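Local structure of member of DUF4221 family (Bacteroides vulgatus, 3S9J) at residues S28-Q33 / H43-Q48; D193-G198 / P246-S251; A236-L241 / A283-K288. The protein is of unknown function but folds as a six-bladed beta-propeller of the DUF4221 family. All coordinates share one frame; numbering follows the deposited sequence. Where two conformers were deposited one is given.

Contact 1: residues S28-Q33 / H43-Q48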
loop_
_atom_site.group_PDB
_atom_site.type_symbol
_atom_site.label_atom_id
_atom_site.label_comp_id
_atom_site.label_asym_id
_atom_site.label_seq_id
_atom_site.Cartn_x
_atom_site.Cartn_y
_atom_site.Cartn_z
ATOM N N SER A 28 -4.111 10.535 4.247
ATOM C CA SER A 28 -3.311 9.621 5.021
ATOM C C SER A 28 -2.587 8.665 4.102
ATOM O O SER A 28 -3.176 8.202 3.127
ATOM C CB SER A 28 -4.193 8.773 5.940
ATOM O OG SER A 28 -3.349 7.824 6.648
ATOM N N LYS A 29 -1.330 8.361 4.433
ATOM C CA LYS A 29 -0.551 7.353 3.705
ATOM C C LYS A 29 -0.589 5.986 4.371
ATOM O O LYS A 29 0.044 5.057 3.878
ATOM C CB LYS A 29 0.906 7.795 3.534
ATOM C CG LYS A 29 1.034 9.042 2.643
ATOM C CD LYS A 29 2.497 9.355 2.343
ATOM C CE LYS A 29 2.675 10.509 1.386
ATOM N NZ LYS A 29 4.169 10.857 1.277
ATOM N N SER A 30 -1.347 5.854 5.454
ATOM C CA SER A 30 -1.446 4.585 6.170
ATOM C C SER A 30 -2.870 4.454 6.742
ATOM O O SER A 30 -3.132 4.724 7.937
ATOM C CB SER A 30 -0.391 4.521 7.247
ATOM O OG SER A 30 -0.342 3.214 7.849
HETATM N N MSE A 31 -3.783 4.070 5.855
HETATM C CA MSE A 31 -5.195 3.934 6.210
HETATM C C MSE A 31 -5.650 2.537 5.829
HETATM O O MSE A 31 -5.436 2.089 4.718
HETATM C CB MSE A 31 -6.115 4.976 5.530
HETATM C CG MSE A 31 -5.827 5.317 4.163
HETATM SE SE MSE A 31 -7.562 6.082 3.476
HETATM C CE MSE A 31 -8.024 4.407 2.520
ATOM N N PHE A 32 -6.234 1.845 6.798
ATOM C CA PHE A 32 -6.644 0.460 6.622
ATOM C C PHE A 32 -8.005 0.213 7.232
ATOM O O PHE A 32 -8.281 0.638 8.346
ATOM C CB PHE A 32 -5.674 -0.462 7.336
ATOM C CG PHE A 32 -4.244 -0.395 6.814
ATOM C CD1 PHE A 32 -3.944 -0.859 5.556
ATOM C CD2 PHE A 32 -3.228 0.157 7.594
ATOM C CE1 PHE A 32 -2.632 -0.798 5.077
ATOM C CE2 PHE A 32 -1.922 0.189 7.155
ATOM C CZ PHE A 32 -1.616 -0.284 5.864
ATOM N N GLN A 33 -8.833 -0.537 6.527
ATOM C CA GLN A 33 -10.115 -0.974 7.062
ATOM C C GLN A 33 -9.871 -2.141 8.030
ATOM O O GLN A 33 -9.007 -3.003 7.799
ATOM C CB GLN A 33 -11.054 -1.367 5.910
ATOM C CG GLN A 33 -12.473 -1.729 6.300
ATOM C CD GLN A 33 -12.688 -3.223 6.565
ATOM O OE1 GLN A 33 -11.728 -3.978 6.704
ATOM N NE2 GLN A 33 -13.963 -3.645 6.633
ATOM N N HIS A 43 -8.961 2.754 10.081
ATOM C CA HIS A 43 -7.781 3.223 10.794
ATOM C C HIS A 43 -7.121 4.261 9.879
ATOM O O HIS A 43 -6.737 3.932 8.765
ATOM C CB HIS A 43 -6.843 2.061 11.005
ATOM C CG HIS A 43 -5.484 2.430 11.531
ATOM N ND1 HIS A 43 -5.089 2.125 12.817
ATOM C CD2 HIS A 43 -4.417 3.032 10.937
ATOM C CE1 HIS A 43 -3.853 2.559 13.008
ATOM N NE2 HIS A 43 -3.409 3.085 11.878
ATOM N N PHE A 44 -6.975 5.492 10.333
ATOM C CA PHE A 44 -6.483 6.558 9.472
ATOM C C PHE A 44 -5.345 7.263 10.189
ATOM O O PHE A 44 -5.575 8.060 11.087
ATOM C CB PHE A 44 -7.643 7.496 9.176
ATOM C CG PHE A 44 -7.349 8.644 8.219
ATOM C CD1 PHE A 44 -6.832 9.853 8.684
ATOM C CD2 PHE A 44 -7.703 8.543 6.884
ATOM C CE1 PHE A 44 -6.643 10.938 7.809
ATOM C CE2 PHE A 44 -7.510 9.635 6.013
ATOM C CZ PHE A 44 -6.994 10.827 6.497
ATOM N N GLU A 45 -4.114 6.946 9.798
ATOM C CA GLU A 45 -2.963 7.581 10.404
ATOM C C GLU A 45 -2.973 9.046 10.022
ATOM O O GLU A 45 -2.991 9.366 8.859
ATOM C CB GLU A 45 -1.659 6.955 9.966
ATOM C CG GLU A 45 -0.459 7.557 10.684
ATOM C CD GLU A 45 0.826 6.901 10.244
ATOM O OE1 GLU A 45 0.909 5.664 10.360
ATOM O OE2 GLU A 45 1.737 7.613 9.796
ATOM N N ASN A 46 -2.958 9.925 10.993
ATOM C CA ASN A 46 -3.119 11.381 10.736
ATOM C C ASN A 46 -1.821 12.067 11.147
ATOM O O ASN A 46 -1.755 12.773 12.164
ATOM C CB ASN A 46 -4.323 11.850 11.566
ATOM C CG ASN A 46 -4.651 13.313 11.394
ATOM O OD1 ASN A 46 -4.621 13.845 10.272
ATOM N ND2 ASN A 46 -4.986 13.985 12.514
ATOM N N THR A 47 -0.786 11.831 10.335
ATOM C CA THR A 47 0.561 12.326 10.643
ATOM C C THR A 47 1.071 13.285 9.570
ATOM O O THR A 47 2.250 13.682 9.593
ATOM C CB THR A 47 1.563 11.152 10.787
ATOM O OG1 THR A 47 1.443 10.310 9.643
ATOM C CG2 THR A 47 1.256 10.367 12.090
ATOM N N GLN A 48 0.219 13.655 8.620
ATOM C CA GLN A 48 0.643 14.634 7.602
ATOM C C GLN A 48 0.751 16.025 8.209
ATOM O O GLN A 48 0.078 16.375 9.175
ATOM C CB GLN A 48 -0.298 14.672 6.415
ATOM C CG GLN A 48 -0.308 13.390 5.610
ATOM C CD GLN A 48 1.015 13.086 4.947
ATOM O OE1 GLN A 48 1.555 11.989 5.073
ATOM N NE2 GLN A 48 1.536 14.032 4.287
HETATM O O HOH W 1 0.107 9.619 6.576
#
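S28 meets the second segment twice, at the open end of an antiparallel beta hairpin whose strands, 31-36 and 39-46, are the first two of a four-stranded propeller blade. Its CB sits 3.4 Å from the centroid of the F44 ring, only 12° off the ring normal, a CH-pi contact over one face. With OG anti to the backbone N (chi1 177°), the hydroxyl turns from the ring and donates to E45 O at 2.7 Å, in the carbonyl plane and on a lone pair. The same OG accepts from S30 N, closing an ST turn that leads into the strand. The extended K29 chain passes athwart Q48, its CG and CD beside OE1, and a water links K29 N to Q48 OE1. S30 O takes E45 N at 3.1 Å, while the H43 ring brings CD2 to this oxygen with its edge. S30 CB lies against E45 OE1; on the next blade, S84 N bonds S30 OG, and S84 OG bonds both E45 OE1 and H43 NE2. M31 and F44 form an antiparallel non-hydrogen-bonded pair: M31 CB touches F44 CD2, and the selenium of this selenomethionine stands obliquely to the ring in a Met-aromatic contact. F32 and H43 form the hydrogen-bonded pair, F32 N reaching H43 O at 2.9 Å and H43 N reaching F32 O at 2.8 Å.

Contact 2: residues D193-G198 / P246-S251. With FMT (formic acid), chain F.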
loop_
_atom_site.group_PDB
_atom_site.type_symbol
_atom_site.label_atom_id
_atom_site.label_comp_id
_atom_site.label_asym_id
_atom_site.label_seq_id
_atom_site.Cartn_x
_atom_site.Cartn_y
_atom_site.Cartn_z
ATOM N N ASP A 193 25.058 2.303 -11.408
ATOM C CA ASP A 193 25.780 2.534 -10.162
ATOM C C ASP A 193 24.828 2.884 -9.032
ATOM O O ASP A 193 25.059 2.478 -7.902
ATOM C CB ASP A 193 26.809 3.658 -10.310
ATOM C CG ASP A 193 28.049 3.225 -11.075
ATOM O OD1 ASP A 193 28.400 2.023 -11.040
ATOM O OD2 ASP A 193 28.669 4.106 -11.703
ATOM N N ASN A 194 23.774 3.652 -9.344
ATOM C CA ASN A 194 22.757 4.036 -8.379
ATOM C C ASN A 194 21.360 4.064 -9.004
ATOM O O ASN A 194 21.107 4.768 -10.004
ATOM C CB ASN A 194 23.086 5.394 -7.748
ATOM C CG ASN A 194 24.402 5.370 -6.948
ATOM O OD1 ASN A 194 24.404 5.132 -5.738
ATOM N ND2 ASN A 194 25.520 5.585 -7.640
ATOM N N ILE A 195 20.461 3.294 -8.400
ATOM C CA ILE A 195 19.115 3.082 -8.927
ATOM C C ILE A 195 18.173 4.129 -8.369
ATOM O O ILE A 195 18.128 4.351 -7.153
ATOM C CB ILE A 195 18.590 1.666 -8.571
ATOM C CG1 ILE A 195 19.424 0.598 -9.264
ATOM C CG2 ILE A 195 17.093 1.505 -8.954
ATOM C CD1 ILE A 195 19.270 -0.770 -8.615
ATOM N N ALA A 196 17.403 4.746 -9.269
ATOM C CA ALA A 196 16.466 5.834 -8.938
ATOM C C ALA A 196 15.083 5.314 -8.564
ATOM O O ALA A 196 14.329 5.994 -7.852
ATOM C CB ALA A 196 16.344 6.814 -10.120
ATOM N N GLY A 197 14.750 4.122 -9.030
ATOM C CA GLY A 197 13.498 3.423 -8.613
ATOM C C GLY A 197 13.219 2.357 -9.654
ATOM O O GLY A 197 14.102 2.044 -10.460
ATOM N N GLY A 198 11.996 1.825 -9.682
ATOM C CA GLY A 198 11.596 0.884 -10.737
ATOM C C GLY A 198 11.388 -0.545 -10.258
ATOM O O GLY A 198 10.853 -1.372 -10.979
ATOM N N PRO A 246 9.960 -4.622 -15.729
ATOM C CA PRO A 246 10.406 -3.404 -15.110
ATOM C C PRO A 246 11.574 -2.749 -15.819
ATOM O O PRO A 246 12.343 -3.397 -16.533
ATOM C CB PRO A 246 10.803 -3.847 -13.677
ATOM C CG PRO A 246 10.062 -5.108 -13.460
ATOM C CD PRO A 246 10.061 -5.760 -14.797
ATOM N N LYS A 247 11.626 -1.445 -15.660
ATOM C CA LYS A 247 12.696 -0.628 -16.221
ATOM C C LYS A 247 13.211 0.190 -15.059
ATOM O O LYS A 247 12.530 1.091 -14.568
ATOM C CB LYS A 247 12.182 0.292 -17.337
ATOM C CG LYS A 247 13.194 0.507 -18.474
ATOM C CD LYS A 247 14.249 1.572 -18.183
ATOM C CE LYS A 247 13.931 2.904 -18.872
ATOM N NZ LYS A 247 13.554 4.014 -17.921
ATOM N N LEU A 248 14.406 -0.145 -14.608
ATOM C CA LEU A 248 14.990 0.597 -13.510
ATOM C C LEU A 248 15.351 2.013 -13.964
ATOM O O LEU A 248 15.798 2.214 -15.083
ATOM C CB LEU A 248 16.224 -0.123 -12.989
ATOM C CG LEU A 248 15.994 -1.527 -12.400
ATOM C CD1 LEU A 248 17.333 -2.142 -12.004
ATOM C CD2 LEU A 248 15.054 -1.489 -11.174
ATOM N N GLY A 249 15.186 2.970 -13.067
ATOM C CA GLY A 249 15.661 4.321 -13.294
ATOM C C GLY A 249 17.121 4.462 -12.905
ATOM O O GLY A 249 17.586 3.857 -11.939
ATOM N N ASN A 250 17.831 5.268 -13.676
ATOM C CA ASN A 250 19.219 5.606 -13.427
ATOM C C ASN A 250 19.310 6.934 -12.668
ATOM O O ASN A 250 18.867 7.958 -13.177
ATOM C CB ASN A 250 19.938 5.711 -14.755
ATOM C CG ASN A 250 21.406 6.035 -14.602
ATOM O OD1 ASN A 250 21.900 6.256 -13.494
ATOM N ND2 ASN A 250 22.110 6.074 -15.722
ATOM N N SER A 251 19.865 6.927 -11.456
ATOM C CA SER A 251 19.989 8.165 -10.660
ATOM C C SER A 251 20.763 9.275 -11.382
ATOM O O SER A 251 20.432 10.446 -11.228
ATOM C CB SER A 251 20.644 7.889 -9.290
ATOM O OG SER A 251 19.726 7.234 -8.434
HETATM C C FMT F . 9.063 2.106 -7.996
HETATM O O1 FMT F . 10.019 2.860 -7.832
HETATM O O2 FMT F . 9.113 1.116 -8.718
HETATM O O HOH W 2 24.021 5.309 -11.901
#
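A196 N donates to G249 O at 2.8 Å in an almost straight bond (178°). The same glycine returns a bond from its own nitrogen, G249 N to G197 O at 3.0 Å. At the other end N194 O receives S251 N at 2.9 Å and, more weakly, S251 OG, so one carbonyl is held by both backbone and side chain of the serine. Between these bonds the A196 methyl rests on the G249 peptide; a CB on G249 would sit tight against it. G198 is packed closer still, since a side chain there would clash with K247 O and L248 CA. On the opposite face I195 CD1 meets L248 CD1 at 4.1 Å, while L248 CD2 leans on the carbonyl of G197. Farther out, a water accepts from N194 N and donates to N250 OD1, which also takes M252 N. E190 holds L248 N, and I187 and F188 pack on P246. O1 of a formic acid molecule, probably from the crystallisation liquor, accepts from G198 N at 2.9 Å, and the molecule is also bonded by G200 N. The backbone bonds between 194-197 and 249-251 make a short, weakly bonded antiparallel two-stranded ribbon, separate from the four-stranded blades of the propeller.

Contact 3: residues A236-L241 / A283-K288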
loop_
_atom_site.group_PDB
_atom_site.type_symbol
_atom_site.label_atom_id
_atom_site.label_comp_id
_atom_site.label_asym_id
_atom_site.label_seq_id
_atom_site.Cartn_x
_atom_site.Cartn_y
_atom_site.Cartn_z
ATOM N N ALA A 236 -1.631 -10.852 -14.817
ATOM C CA ALA A 236 -2.524 -9.845 -14.278
ATOM C C ALA A 236 -2.325 -8.552 -15.061
ATOM O O ALA A 236 -2.179 -7.484 -14.487
ATOM C CB ALA A 236 -2.256 -9.631 -12.789
ATOM N N LYS A 237 -2.325 -8.680 -16.388
ATOM C CA LYS A 237 -2.066 -7.568 -17.311
ATOM C C LYS A 237 -3.355 -6.830 -17.632
ATOM O O LYS A 237 -4.395 -7.454 -17.883
ATOM C CB LYS A 237 -1.458 -8.139 -18.613
ATOM C CG LYS A 237 -1.376 -7.173 -19.769
ATOM C CD LYS A 237 -0.825 -7.835 -21.036
ATOM C CE LYS A 237 -0.905 -6.846 -22.194
ATOM N NZ LYS A 237 -2.295 -6.389 -22.520
ATOM N N SER A 238 -3.277 -5.510 -17.676
ATOM C CA SER A 238 -4.369 -4.668 -18.155
ATOM C C SER A 238 -4.568 -4.819 -19.676
ATOM O O SER A 238 -3.588 -4.802 -20.431
ATOM C CB SER A 238 -4.056 -3.206 -17.902
ATOM O OG SER A 238 -5.005 -2.378 -18.558
ATOM N N ARG A 239 -5.834 -4.919 -20.100
ATOM C CA ARG A 239 -6.126 -4.966 -21.538
ATOM C C ARG A 239 -5.801 -3.652 -22.250
ATOM O O ARG A 239 -5.729 -3.631 -23.471
ATOM C CB ARG A 239 -7.583 -5.375 -21.802
ATOM C CG ARG A 239 -8.648 -4.359 -21.373
ATOM C CD ARG A 239 -9.950 -5.094 -21.003
ATOM N NE ARG A 239 -9.739 -6.040 -19.903
ATOM C CZ ARG A 239 -10.568 -7.026 -19.570
ATOM N NH1 ARG A 239 -11.690 -7.224 -20.243
ATOM N NH2 ARG A 239 -10.266 -7.819 -18.550
ATOM N N TYR A 240 -5.572 -2.573 -21.504
ATOM C CA TYR A 240 -5.312 -1.270 -22.089
ATOM C C TYR A 240 -3.838 -0.957 -22.209
ATOM O O TYR A 240 -3.501 0.031 -22.820
ATOM C CB TYR A 240 -6.006 -0.176 -21.270
ATOM C CG TYR A 240 -7.480 -0.434 -21.146
ATOM C CD1 TYR A 240 -8.300 -0.353 -22.268
ATOM C CD2 TYR A 240 -8.063 -0.789 -19.924
ATOM C CE1 TYR A 240 -9.642 -0.610 -22.200
ATOM C CE2 TYR A 240 -9.434 -1.064 -19.851
ATOM C CZ TYR A 240 -10.216 -0.953 -20.997
ATOM O OH TYR A 240 -11.569 -1.209 -20.969
ATOM N N LEU A 241 -2.974 -1.819 -21.660
ATOM C CA LEU A 241 -1.524 -1.585 -21.636
ATOM C C LEU A 241 -0.757 -2.628 -22.417
ATOM O O LEU A 241 -1.100 -3.802 -22.426
ATOM C CB LEU A 241 -0.980 -1.617 -20.190
ATOM C CG LEU A 241 -1.550 -0.596 -19.208
ATOM C CD1 LEU A 241 -0.919 -0.806 -17.825
ATOM C CD2 LEU A 241 -1.343 0.828 -19.748
ATOM N N ALA A 283 -4.044 -0.255 -12.266
ATOM C CA ALA A 283 -3.101 -0.007 -13.364
ATOM C C ALA A 283 -3.155 1.469 -13.720
ATOM O O ALA A 283 -4.245 2.017 -13.838
ATOM C CB ALA A 283 -3.493 -0.850 -14.565
ATOM N N GLU A 284 -1.989 2.096 -13.864
ATOM C CA GLU A 284 -1.894 3.482 -14.261
ATOM C C GLU A 284 -1.729 3.544 -15.777
ATOM O O GLU A 284 -0.861 2.887 -16.331
ATOM C CB GLU A 284 -0.707 4.166 -13.580
ATOM C CG GLU A 284 -0.685 4.019 -12.070
ATOM C CD GLU A 284 0.344 4.896 -11.356
ATOM O OE1 GLU A 284 1.331 5.372 -11.973
ATOM O OE2 GLU A 284 0.144 5.128 -10.138
HETATM N N MSE A 285 -2.550 4.362 -16.424
HETATM C CA MSE A 285 -2.487 4.550 -17.870
HETATM C C MSE A 285 -1.343 5.468 -18.245
HETATM O O MSE A 285 -0.882 6.266 -17.420
HETATM C CB MSE A 285 -3.787 5.134 -18.380
HETATM C CG MSE A 285 -5.027 4.264 -18.103
HETATM SE SE MSE A 285 -4.990 2.534 -18.940
HETATM C CE MSE A 285 -4.401 1.420 -17.457
ATOM N N PRO A 286 -0.918 5.421 -19.526
ATOM C CA PRO A 286 0.174 6.299 -19.897
ATOM C C PRO A 286 -0.161 7.781 -19.788
ATOM O O PRO A 286 -1.314 8.195 -20.035
ATOM C CB PRO A 286 0.461 5.927 -21.361
ATOM C CG PRO A 286 -0.207 4.613 -21.602
ATOM C CD PRO A 286 -1.360 4.563 -20.631
ATOM N N TYR A 287 0.878 8.565 -19.481
ATOM C CA TYR A 287 0.750 9.998 -19.304
ATOM C C TYR A 287 2.075 10.658 -19.630
ATOM O O TYR A 287 3.139 10.003 -19.661
ATOM C CB TYR A 287 0.425 10.220 -17.824
ATOM C CG TYR A 287 -0.151 11.556 -17.414
ATOM C CD1 TYR A 287 -1.495 11.771 -17.451
ATOM C CD2 TYR A 287 0.672 12.568 -16.937
ATOM C CE1 TYR A 287 -2.040 12.988 -17.055
ATOM C CE2 TYR A 287 0.150 13.779 -16.527
ATOM C CZ TYR A 287 -1.215 13.971 -16.573
ATOM O OH TYR A 287 -1.782 15.150 -16.158
ATOM N N LYS A 288 2.022 11.955 -19.872
ATOM C CA LYS A 288 3.209 12.759 -20.034
ATOM C C LYS A 288 3.100 13.943 -19.077
ATOM O O LYS A 288 2.223 14.775 -19.233
ATOM C CB LYS A 288 3.358 13.254 -21.461
ATOM C CG LYS A 288 4.743 13.520 -21.855
ATOM C CD LYS A 288 5.531 12.179 -22.111
ATOM C CE LYS A 288 6.985 12.484 -22.431
ATOM N NZ LYS A 288 7.845 11.290 -22.694
#
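L241 reaches the second segment through its branched end. From CB the chain sets CG anti to the carbonyl carbon (chi1 -60°), which brings CG to 3.9 Å from M285 CE, the methyl of a selenomethionine. Beyond CG the branches part. CD1 approaches A283 CB at 4.2 Å and also touches E284 O, whereas CD2 packs against P286 CD at 3.8 Å and M285 CE at 3.9 Å; the leucine and the proline ring lie alongside, running opposite ways. An alanine here would remove both branches and is likely to open a gap beside M285 CE and P286 CD, leaving the bent selenomethionine freer to turn. The loop carrying L241 follows strand 231-235, the last of one propeller blade, and lies against the end of strand 278-284 in the next blade. Its S238-L241 portion is a type I beta turn, with S238 OG accepting from Y240 N as an ST turn and also bonded to E318. K237 NZ binds the two carbonyls S238 O and L241 O; it reaches S238 O from the opposite face to L241 N. No hydrogen bond joins the two segments. S238 CB adds a methylene against A283 CB, and M285, bent at its second and third torsions, brings SE to 3.7 Å from Y240 CB, the selenium standing obliquely to the tyrosine ring in a Met-aromatic contact.

From the N terminus, contact 1 comes first and is local: 28-33 and 43-48, with nine residues between them in the chain, face each other across a hairpin within one blade, well before the others open. Contact 2 then opens at 193-198, and the chain runs through the four-stranded sheet 201-235 and on to 236-241, where contact 3 opens, before 246-251 closes contact 2. Contact 3 closes only at 283-288, after helix 255-263 and strands 266-273 and 278-284, so the two cross. Contact 2 thus ties the approach to one blade to the exit from it, and contact 3 ties that exit to the following blade. Their centres are about 20 Å apart, with contact 1 across the chain's centre from both.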